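Local coordinates for protein acetylserotonin O-methyltransferase (PDB 4A6D) that catalyses the last step of melatonin synthesis, transferring the methyl group of S-adenosyl-L-methionine to N-acetylserotonin, and works as a homodimer, at residues 42-45 / 46-50; 64-67 / 68-72; 87-91 / 92-96. All coordinates share one frame; numbering follows the deposited sequence.

Contact 1: residues 42-45 / 46-50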
ATOM      1  N   GLY A  42      27.484 -14.584   8.964  1.00135.00           N
ATOM      2  CA  GLY A  42      27.697 -13.950   7.669  1.00132.13           C
ATOM      3  C   GLY A  42      26.420 -13.897   6.850  1.00129.52           C
ATOM      4  O   GLY A  42      25.322 -13.920   7.423  1.00127.03           O
ATOM      5  N   PRO A  43      26.517 -13.817   5.500  1.00123.22           N
ATOM      6  CA  PRO A  43      25.294 -13.802   4.679  1.00118.15           C
ATOM      7  C   PRO A  43      24.628 -15.180   4.606  1.00119.27           C
ATOM      8  O   PRO A  43      25.318 -16.194   4.725  1.00122.24           O
ATOM      9  CB  PRO A  43      25.793 -13.328   3.316  1.00119.63           C
ATOM     10  CG  PRO A  43      27.194 -13.793   3.251  1.00128.84           C
ATOM     11  CD  PRO A  43      27.730 -13.766   4.659  1.00127.50           C
ATOM     12  N   LEU A  44      23.294 -15.212   4.406  1.00110.73           N
ATOM     13  CA  LEU A  44      22.504 -16.453   4.357  1.00110.18           C
ATOM     14  C   LEU A  44      21.793 -16.708   3.023  1.00110.12           C
ATOM     15  O   LEU A  44      21.287 -15.760   2.415  1.00106.13           O
ATOM     16  CB  LEU A  44      21.419 -16.443   5.458  1.00108.69           C
ATOM     17  CG  LEU A  44      21.807 -16.307   6.918  1.00114.88           C
ATOM     18  CD1 LEU A  44      20.567 -16.154   7.763  1.00112.20           C
ATOM     19  CD2 LEU A  44      22.609 -17.507   7.391  1.00122.40           C
ATOM     20  N   ASP A  45      21.660 -17.997   2.632  1.00107.59           N
ATOM     21  CA  ASP A  45      20.907 -18.386   1.428  1.00105.62           C
ATOM     22  C   ASP A  45      19.405 -18.525   1.761  1.00109.09           C
ATOM     23  O   ASP A  45      19.043 -18.441   2.940  1.00109.91           O
ATOM     24  CB  ASP A  45      21.473 -19.669   0.769  1.00109.64           C
ATOM     25  CG  ASP A  45      21.546 -20.922   1.632  1.00121.66           C
ATOM     26  OD1 ASP A  45      20.637 -21.130   2.471  1.00121.89           O
ATOM     27  OD2 ASP A  45      22.467 -21.735   1.417  1.00129.95           O
ATOM     28  N   VAL A  46      18.545 -18.731   0.731  1.00103.71           N
ATOM     29  CA  VAL A  46      17.075 -18.886   0.836  1.00101.63           C
ATOM     30  C   VAL A  46      16.683 -19.959   1.872  1.00108.26           C
ATOM     31  O   VAL A  46      15.901 -19.672   2.777  1.00107.30           O
ATOM     32  CB  VAL A  46      16.389 -19.127  -0.556  1.00103.25           C
ATOM     33  CG1 VAL A  46      14.886 -19.390  -0.417  1.00101.07           C
ATOM     34  CG2 VAL A  46      16.635 -17.959  -1.508  1.00100.70           C
ATOM     35  N   ALA A  47      17.252 -21.172   1.745  1.00108.42           N
ATOM     36  CA  ALA A  47      16.993 -22.308   2.630  1.00110.78           C
ATOM     37  C   ALA A  47      17.350 -22.030   4.087  1.00115.78           C
ATOM     38  O   ALA A  47      16.675 -22.555   4.965  1.00117.31           O
ATOM     39  CB  ALA A  47      17.717 -23.541   2.133  1.00114.45           C
ATOM     40  N   ALA A  48      18.385 -21.204   4.345  1.00111.47           N
ATOM     41  CA  ALA A  48      18.801 -20.838   5.708  1.00112.37           C
ATOM     42  C   ALA A  48      17.872 -19.772   6.302  1.00113.49           C
ATOM     43  O   ALA A  48      17.643 -19.768   7.521  1.00114.32           O
ATOM     44  CB  ALA A  48      20.245 -20.353   5.717  1.00114.41           C
ATOM     45  N   VAL A  49      17.340 -18.863   5.442  1.00105.85           N
ATOM     46  CA  VAL A  49      16.398 -17.815   5.859  1.00102.35           C
ATOM     47  C   VAL A  49      15.049 -18.491   6.132  1.00106.19           C
ATOM     48  O   VAL A  49      14.554 -18.390   7.247  1.00104.45           O
ATOM     49  CB  VAL A  49      16.285 -16.633   4.853  1.00102.36           C
ATOM     50  CG1 VAL A  49      15.222 -15.633   5.290  1.00 99.14           C
ATOM     51  CG2 VAL A  49      17.622 -15.927   4.676  1.00103.00           C
ATOM     52  N   ALA A  50      14.510 -19.245   5.130  1.00104.56           N
ATOM     53  CA  ALA A  50      13.243 -19.989   5.208  1.00104.88           C
ATOM     54  C   ALA A  50      13.138 -20.847   6.471  1.00113.48           C
ATOM     55  O   ALA A  50      12.075 -20.878   7.092  1.00113.15           O
ATOM     56  CB  ALA A  50      13.054 -20.852   3.974  1.00105.61           C
TER
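Asp45 folds its carboxylate back over the first turn of helix 46-53, and OD1 accepts the backbone N-H of Ala48 at 2.9 Å from its N atom. The torsion behind this is chi1 of 57°, which sets CG between the backbone N and the carbonyl carbon and brings the carboxylate round to the start of the helix. Ala48 N arrives nearly in line with the CG-OD1 bond, with an N-H...O angle of 141°. The methyl of Ala48 lies close to the same oxygen, CB 3.4 Å from OD1, so amide and side chain of one residue both face the cap. The main-chain carbonyl of Asp45 opens the regular helical bonding: its O takes the N-H of Val49 in the carbonyl plane, with 3.1 Å between O and N, and receives a weak second bond from Ala48 N. Two bonds therefore reach the Ala48 amide, the stronger from the side chain.

Leu44, one residue earlier, adds an apolar touch beside the polar one. Its CB rests 3.9 Å from Val49 CG2, and its CD2 branch reaches the Ala48 methyl, CD2 to CB 4.1 Å. Val49 meets it with the methyl that stands beside its own backbone N, while CG2 also lies 3.4 Å from Asp45 O. Further out, Leu44 packs on Leu36 and Leu37 of helix 33-39 and shares backbone bonding with Tyr84 of strand 81-86. The whole is an aspartate N-cap backed by a hydrophobic staple between Leu44 and Val49, where the loop after helix 33-39 enters helix 46-53 of the helix-rich dimerisation domain.

Contact 2: residues 64-67 / 68-72; sequences LDIC and VSLKL
A Schellman motif closes helix 57-69 where the chain turns into strand 73-78 of the dimerisation domain. Lys71 takes a positive phi of 72° and reverses the chain, so that Leu72 N donates back to Cys67 O at 2.8 Å, while Lys71 N bonds to Val68 O. Ahead of the turn the helix keeps its normal pattern: Val68 N to Leu64 O, Ser69 N to Asp65 O, and Leu70 N to Ile66 O at 2.9 Å.

Ile66 and Leu70, one turn apart, lie side by side and point the same way. The CG2 branch of Ile66 stands anti to its backbone N and meets CD1 of Leu70 at 3.9 Å; Leu70 CG also lies 3.4 Å from Ile66 O, so its side chain runs back over that carbonyl. Val68, four residues after Leu64, brings CG2 to 3.2 Å from Leu64 O. At the reversal, Leu72 CB lies 3.6 Å from Cys67 O, and Cys67 SG makes a loose apolar contact with Leu72 CD1.

Helix 7-31 packs on this end through Val24, which touches both Ile66 and Cys67. The second subunit closes on it as well: its Leu294 packs on Leu70, and its Tyr15 OH bonds to Leu70 O. The polar ends of Asp65 and Ser69 are taken up outside the turn: Asp65 OD1 is shared by Tyr84 OH and, in a salt bridge, Arg291 of the second subunit, and Ser69 OG bonds to Gln297 of that subunit. The helix end is thus part of the dimer interface. Ser69 CB sits 3.5 Å from Ile66 O, and Ser69 OG 3.4 Å from Asp65 O.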
ATOM      1  N   LEU A  64      12.692 -12.197  -0.206  1.00 72.89           N
ATOM      2  CA  LEU A  64      14.093 -11.753  -0.201  1.00 74.33           C
ATOM      3  C   LEU A  64      14.438 -11.038  -1.513  1.00 78.05           C
ATOM      4  O   LEU A  64      15.046  -9.966  -1.479  1.00 77.66           O
ATOM      5  CB  LEU A  64      15.064 -12.940   0.002  1.00 77.40           C
ATOM      6  CG  LEU A  64      15.061 -13.658   1.364  1.00 83.68           C
ATOM      7  CD1 LEU A  64      15.807 -14.977   1.265  1.00 86.47           C
ATOM      8  CD2 LEU A  64      15.667 -12.784   2.477  1.00 84.25           C
ATOM      9  N   ASP A  65      14.029 -11.623  -2.663  1.00 73.56           N
ATOM     10  CA  ASP A  65      14.290 -11.043  -3.981  1.00 72.39           C
ATOM     11  C   ASP A  65      13.629  -9.691  -4.154  1.00 73.81           C
ATOM     12  O   ASP A  65      14.274  -8.771  -4.664  1.00 75.29           O
ATOM     13  CB  ASP A  65      13.952 -12.012  -5.116  1.00 74.21           C
ATOM     14  CG  ASP A  65      14.912 -13.187  -5.248  1.00 82.70           C
ATOM     15  OD1 ASP A  65      16.048 -13.094  -4.712  1.00 83.71           O
ATOM     16  OD2 ASP A  65      14.541 -14.189  -5.919  1.00 81.34           O
ATOM     17  N   ILE A  66      12.387  -9.530  -3.667  1.00 67.03           N
ATOM     18  CA  ILE A  66      11.720  -8.225  -3.716  1.00 64.68           C
ATOM     19  C   ILE A  66      12.509  -7.223  -2.832  1.00 70.23           C
ATOM     20  O   ILE A  66      12.765  -6.111  -3.285  1.00 69.58           O
ATOM     21  CB  ILE A  66      10.215  -8.315  -3.373  1.00 65.55           C
ATOM     22  CG1 ILE A  66       9.483  -9.122  -4.459  1.00 65.08           C
ATOM     23  CG2 ILE A  66       9.582  -6.923  -3.207  1.00 64.17           C
ATOM     24  CD1 ILE A  66       8.270  -9.827  -4.062  1.00 65.00           C
ATOM     25  N   CYS A  67      12.966  -7.655  -1.632  1.00 69.39           N
ATOM     26  CA  CYS A  67      13.743  -6.830  -0.690  1.00 71.46           C
ATOM     27  C   CYS A  67      15.040  -6.316  -1.327  1.00 79.68           C
ATOM     28  O   CYS A  67      15.406  -5.159  -1.104  1.00 81.15           O
ATOM     29  CB  CYS A  67      14.011  -7.581   0.614  1.00 73.50           C
ATOM     30  SG  CYS A  67      12.577  -7.678   1.725  1.00 76.48           S
ATOM     31  N   VAL A  68      15.703  -7.165  -2.152  1.00 76.38           N
ATOM     32  CA  VAL A  68      16.923  -6.820  -2.884  1.00 77.06           C
ATOM     33  C   VAL A  68      16.611  -5.714  -3.917  1.00 83.15           C
ATOM     34  O   VAL A  68      17.288  -4.686  -3.907  1.00 86.52           O
ATOM     35  CB  VAL A  68      17.611  -8.047  -3.525  1.00 80.44           C
ATOM     36  CG1 VAL A  68      18.849  -7.627  -4.306  1.00 81.33           C
ATOM     37  CG2 VAL A  68      17.973  -9.087  -2.473  1.00 81.39           C
ATOM     38  N   SER A  69      15.553  -5.897  -4.748  1.00 76.23           N
ATOM     39  CA  SER A  69      15.082  -4.910  -5.735  1.00 73.33           C
ATOM     40  C   SER A  69      14.692  -3.574  -5.075  1.00 75.88           C
ATOM     41  O   SER A  69      14.918  -2.510  -5.664  1.00 76.60           O
ATOM     42  CB  SER A  69      13.895  -5.463  -6.516  1.00 72.89           C
ATOM     43  OG  SER A  69      14.288  -6.570  -7.309  1.00 82.65           O
ATOM     44  N   LEU A  70      14.106  -3.634  -3.860  1.00 69.42           N
ATOM     45  CA  LEU A  70      13.696  -2.456  -3.083  1.00 67.81           C
ATOM     46  C   LEU A  70      14.880  -1.785  -2.376  1.00 71.95           C
ATOM     47  O   LEU A  70      14.701  -0.725  -1.795  1.00 69.87           O
ATOM     48  CB  LEU A  70      12.613  -2.823  -2.026  1.00 66.31           C
ATOM     49  CG  LEU A  70      11.202  -3.177  -2.530  1.00 69.16           C
ATOM     50  CD1 LEU A  70      10.288  -3.528  -1.368  1.00 66.70           C
ATOM     51  CD2 LEU A  70      10.588  -2.046  -3.371  1.00 70.75           C
ATOM     52  N   LYS A  71      16.075  -2.391  -2.407  1.00 72.37           N
ATOM     53  CA  LYS A  71      17.290  -1.865  -1.734  1.00 74.95           C
ATOM     54  C   LYS A  71      17.230  -1.988  -0.215  1.00 81.27           C
ATOM     55  O   LYS A  71      17.928  -1.255   0.505  1.00 83.54           O
ATOM     56  CB  LYS A  71      17.727  -0.450  -2.205  1.00 75.92           C
ATOM     57  CG  LYS A  71      18.169  -0.377  -3.676  1.00 95.26           C
ATOM     58  CD  LYS A  71      17.114   0.298  -4.588  1.00112.24           C
ATOM     59  CE  LYS A  71      16.961   1.803  -4.376  1.00125.79           C
ATOM     60  NZ  LYS A  71      15.693   2.338  -4.959  1.00129.86           N
ATOM     61  N   LEU A  72      16.409  -2.934   0.280  1.00 75.89           N
ATOM     62  CA  LEU A  72      16.346  -3.190   1.714  1.00 75.58           C
ATOM     63  C   LEU A  72      17.420  -4.247   2.004  1.00 82.75           C
ATOM     64  O   LEU A  72      17.983  -4.258   3.094  1.00 84.60           O
ATOM     65  CB  LEU A  72      14.945  -3.655   2.171  1.00 73.26           C
ATOM     66  CG  LEU A  72      13.770  -2.706   1.899  1.00 73.17           C
ATOM     67  CD1 LEU A  72      12.436  -3.412   2.086  1.00 70.35           C
ATOM     68  CD2 LEU A  72      13.873  -1.431   2.726  1.00 72.03           C
TER

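Contact 3: residues 87-91 / 92-96. With SO4 (sulfate ion), chain G.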
ATOM      1  N   THR A  87      21.542  -4.164   4.482  1.00 90.51           N
ATOM      2  CA  THR A  87      22.024  -2.885   3.955  1.00 90.73           C
ATOM      3  C   THR A  87      22.281  -1.958   5.160  1.00 97.00           C
ATOM      4  O   THR A  87      22.114  -2.383   6.310  1.00 97.20           O
ATOM      5  CB  THR A  87      20.947  -2.249   3.064  1.00 93.42           C
ATOM      6  OG1 THR A  87      19.699  -2.249   3.769  1.00 91.65           O
ATOM      7  CG2 THR A  87      20.828  -2.916   1.712  1.00 89.71           C
ATOM      8  N   GLU A  88      22.644  -0.687   4.903  1.00 95.00           N
ATOM      9  CA  GLU A  88      22.833   0.291   5.978  1.00 95.87           C
ATOM     10  C   GLU A  88      21.450   0.605   6.529  1.00 96.71           C
ATOM     11  O   GLU A  88      21.271   0.635   7.742  1.00 96.56           O
ATOM     12  CB  GLU A  88      23.519   1.566   5.461  1.00 98.52           C
ATOM     13  CG  GLU A  88      25.029   1.431   5.331  1.00116.92           C
ATOM     14  CD  GLU A  88      25.869   1.850   6.526  1.00150.10           C
ATOM     15  OE1 GLU A  88      25.309   2.056   7.629  1.00141.85           O
ATOM     16  OE2 GLU A  88      27.105   1.957   6.353  1.00157.92           O
ATOM     17  N   LEU A  89      20.457   0.717   5.617  1.00 90.34           N
ATOM     18  CA  LEU A  89      19.039   0.971   5.881  1.00 86.50           C
ATOM     19  C   LEU A  89      18.445  -0.046   6.868  1.00 88.58           C
ATOM     20  O   LEU A  89      17.882   0.352   7.878  1.00 88.35           O
ATOM     21  CB  LEU A  89      18.266   0.911   4.528  1.00 84.48           C
ATOM     22  CG  LEU A  89      16.904   1.617   4.451  1.00 85.18           C
ATOM     23  CD1 LEU A  89      16.529   1.908   3.014  1.00 83.29           C
ATOM     24  CD2 LEU A  89      15.810   0.818   5.128  1.00 84.97           C
ATOM     25  N   SER A  90      18.516  -1.343   6.534  1.00 85.60           N
ATOM     26  CA  SER A  90      17.943  -2.425   7.329  1.00 84.98           C
ATOM     27  C   SER A  90      18.646  -2.644   8.648  1.00 90.43           C
ATOM     28  O   SER A  90      17.991  -2.956   9.635  1.00 88.27           O
ATOM     29  CB  SER A  90      17.821  -3.719   6.523  1.00 87.57           C
ATOM     30  OG  SER A  90      19.033  -4.127   5.910  1.00 96.92           O
ATOM     31  N   SER A  91      19.973  -2.468   8.673  1.00 90.63           N
ATOM     32  CA  SER A  91      20.756  -2.612   9.898  1.00 92.88           C
ATOM     33  C   SER A  91      20.339  -1.513  10.900  1.00 94.77           C
ATOM     34  O   SER A  91      20.019  -1.811  12.055  1.00 94.30           O
ATOM     35  CB  SER A  91      22.247  -2.534   9.578  1.00 99.89           C
ATOM     36  OG  SER A  91      23.032  -2.425  10.754  1.00115.69           O
ATOM     37  N   ASP A  92      20.267  -0.263  10.419  1.00 89.01           N
ATOM     38  CA  ASP A  92      19.913   0.901  11.219  1.00 87.02           C
ATOM     39  C   ASP A  92      18.434   1.006  11.569  1.00 88.39           C
ATOM     40  O   ASP A  92      18.121   1.474  12.667  1.00 89.30           O
ATOM     41  CB  ASP A  92      20.376   2.203  10.527  1.00 88.26           C
ATOM     42  CG  ASP A  92      21.858   2.318  10.183  1.00100.54           C
ATOM     43  OD1 ASP A  92      22.675   1.591  10.797  1.00104.48           O
ATOM     44  OD2 ASP A  92      22.197   3.121   9.287  1.00105.12           O
ATOM     45  N   TYR A  93      17.516   0.645  10.651  1.00 82.06           N
ATOM     46  CA  TYR A  93      16.092   0.861  10.933  1.00 79.02           C
ATOM     47  C   TYR A  93      15.227  -0.355  11.057  1.00 81.04           C
ATOM     48  O   TYR A  93      14.055  -0.212  11.398  1.00 78.15           O
ATOM     49  CB  TYR A  93      15.471   1.816   9.896  1.00 78.47           C
ATOM     50  CG  TYR A  93      16.197   3.134   9.736  1.00 81.77           C
ATOM     51  CD1 TYR A  93      16.180   4.092  10.749  1.00 83.03           C
ATOM     52  CD2 TYR A  93      16.887   3.434   8.563  1.00 83.49           C
ATOM     53  CE1 TYR A  93      16.880   5.294  10.622  1.00 83.83           C
ATOM     54  CE2 TYR A  93      17.575   4.640   8.418  1.00 85.45           C
ATOM     55  CZ  TYR A  93      17.565   5.570   9.450  1.00 91.15           C
ATOM     56  OH  TYR A  93      18.237   6.759   9.307  1.00 93.45           O
ATOM     57  N   LEU A  94      15.760  -1.537  10.731  1.00 79.86           N
ATOM     58  CA  LEU A  94      14.975  -2.765  10.683  1.00 79.57           C
ATOM     59  C   LEU A  94      15.466  -3.914  11.572  1.00 88.68           C
ATOM     60  O   LEU A  94      14.862  -4.987  11.542  1.00 89.48           O
ATOM     61  CB  LEU A  94      14.790  -3.218   9.199  1.00 77.99           C
ATOM     62  CG  LEU A  94      14.201  -2.171   8.231  1.00 78.95           C
ATOM     63  CD1 LEU A  94      14.233  -2.661   6.792  1.00 78.55           C
ATOM     64  CD2 LEU A  94      12.780  -1.840   8.590  1.00 76.56           C
ATOM     65  N   THR A  95      16.538  -3.704  12.361  1.00 89.29           N
ATOM     66  CA  THR A  95      17.029  -4.707  13.324  1.00 92.85           C
ATOM     67  C   THR A  95      16.607  -4.263  14.729  1.00 98.50           C
ATOM     68  O   THR A  95      16.667  -3.069  15.042  1.00 97.29           O
ATOM     69  CB  THR A  95      18.545  -4.998  13.201  1.00103.03           C
ATOM     70  OG1 THR A  95      19.312  -3.890  13.676  1.00 99.90           O
ATOM     71  CG2 THR A  95      18.973  -5.417  11.775  1.00100.05           C
ATOM     72  N   THR A  96      16.145  -5.218  15.554  1.00 97.09           N
ATOM     73  CA  THR A  96      15.666  -4.992  16.922  1.00 96.67           C
ATOM     74  C   THR A  96      16.726  -4.332  17.836  1.00103.21           C
ATOM     75  O   THR A  96      16.379  -3.451  18.630  1.00102.68           O
ATOM     76  CB  THR A  96      15.015  -6.281  17.461  1.00102.36           C
ATOM     77  OG1 THR A  96      14.033  -6.720  16.521  1.00 99.18           O
ATOM     78  CG2 THR A  96      14.349  -6.096  18.808  1.00 98.85           C
TER
HETATM   79  S   SO4 G1353      24.668  -0.564   1.638  1.00158.63           S
HETATM   80  O1  SO4 G1353      25.719   0.365   2.096  1.00165.76           O
HETATM   81  O2  SO4 G1353      24.805  -1.826   2.348  1.00164.34           O
HETATM   82  O3  SO4 G1353      23.347   0.013   1.933  1.00161.03           O
HETATM   83  O4  SO4 G1353      24.806  -0.793   0.191  1.00164.07           O
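Asp92 lies back along helix 88-94 against Glu88, one turn earlier. Its CB rests 3.3 Å from Glu88 O and also lies over one face of the ring of Tyr93. With chi1 of -56°, CG stands anti to the carbonyl carbon and comes to 3.0 Å from Glu88 O. At the tip, OD2 faces that same Glu88 O at 3.1 Å, acceptor to acceptor, and lies 3.7 Å from Glu88 OE1, the two carboxylate planes turned 60° apart. Asp92 N donates to Glu88 O at 3.0 Å.

The helix starts with a capping box: Ser90 N gives to Thr87 OG1 at 3.1 Å, and Thr87 N gives to Ser90 OG. Four residues after Ser91, Thr95 OG1 donates in the carbonyl plane, on a lone pair, to Ser91 O at 2.7 Å. Tyr93 OH bonds to Asp6 of the second subunit; Leu12 of that subunit packs on Leu89 and Leu94.

A sulfate, probably from the crystallisation liquor, accepts the N-H of Glu88 through O3, 3.1 Å from Glu88 N. The two like-charged carboxylates probably repel, which could raise the proton affinity of one of them, though the helix start near Glu88 would oppose this.

Overall arrangement
The three contacts follow in series through the dimerisation domain and lie on the same side of the chain's centre, away from the S-adenosylmethionine pocket. Contacts 1 and 2 have centres about 14 Å apart and meet where Val49 CG2 packs 4.0 Å from Leu64 CD1. Contacts 2 and 3, with centres about 13 Å apart, are joined more firmly: Leu72 O, at the end of the Schellman motif, makes a probable hydrogen bond to Thr87 OG1 at 2.7 Å and another to Ser90 OG, and Leu72 CD2 packs on Leu89 CD2. Contacts 1 and 3 do not touch, their nearest atoms about 10 Å apart. Contacts 2 and 3 both reach the second subunit, whereas contact 1 touches no other chain.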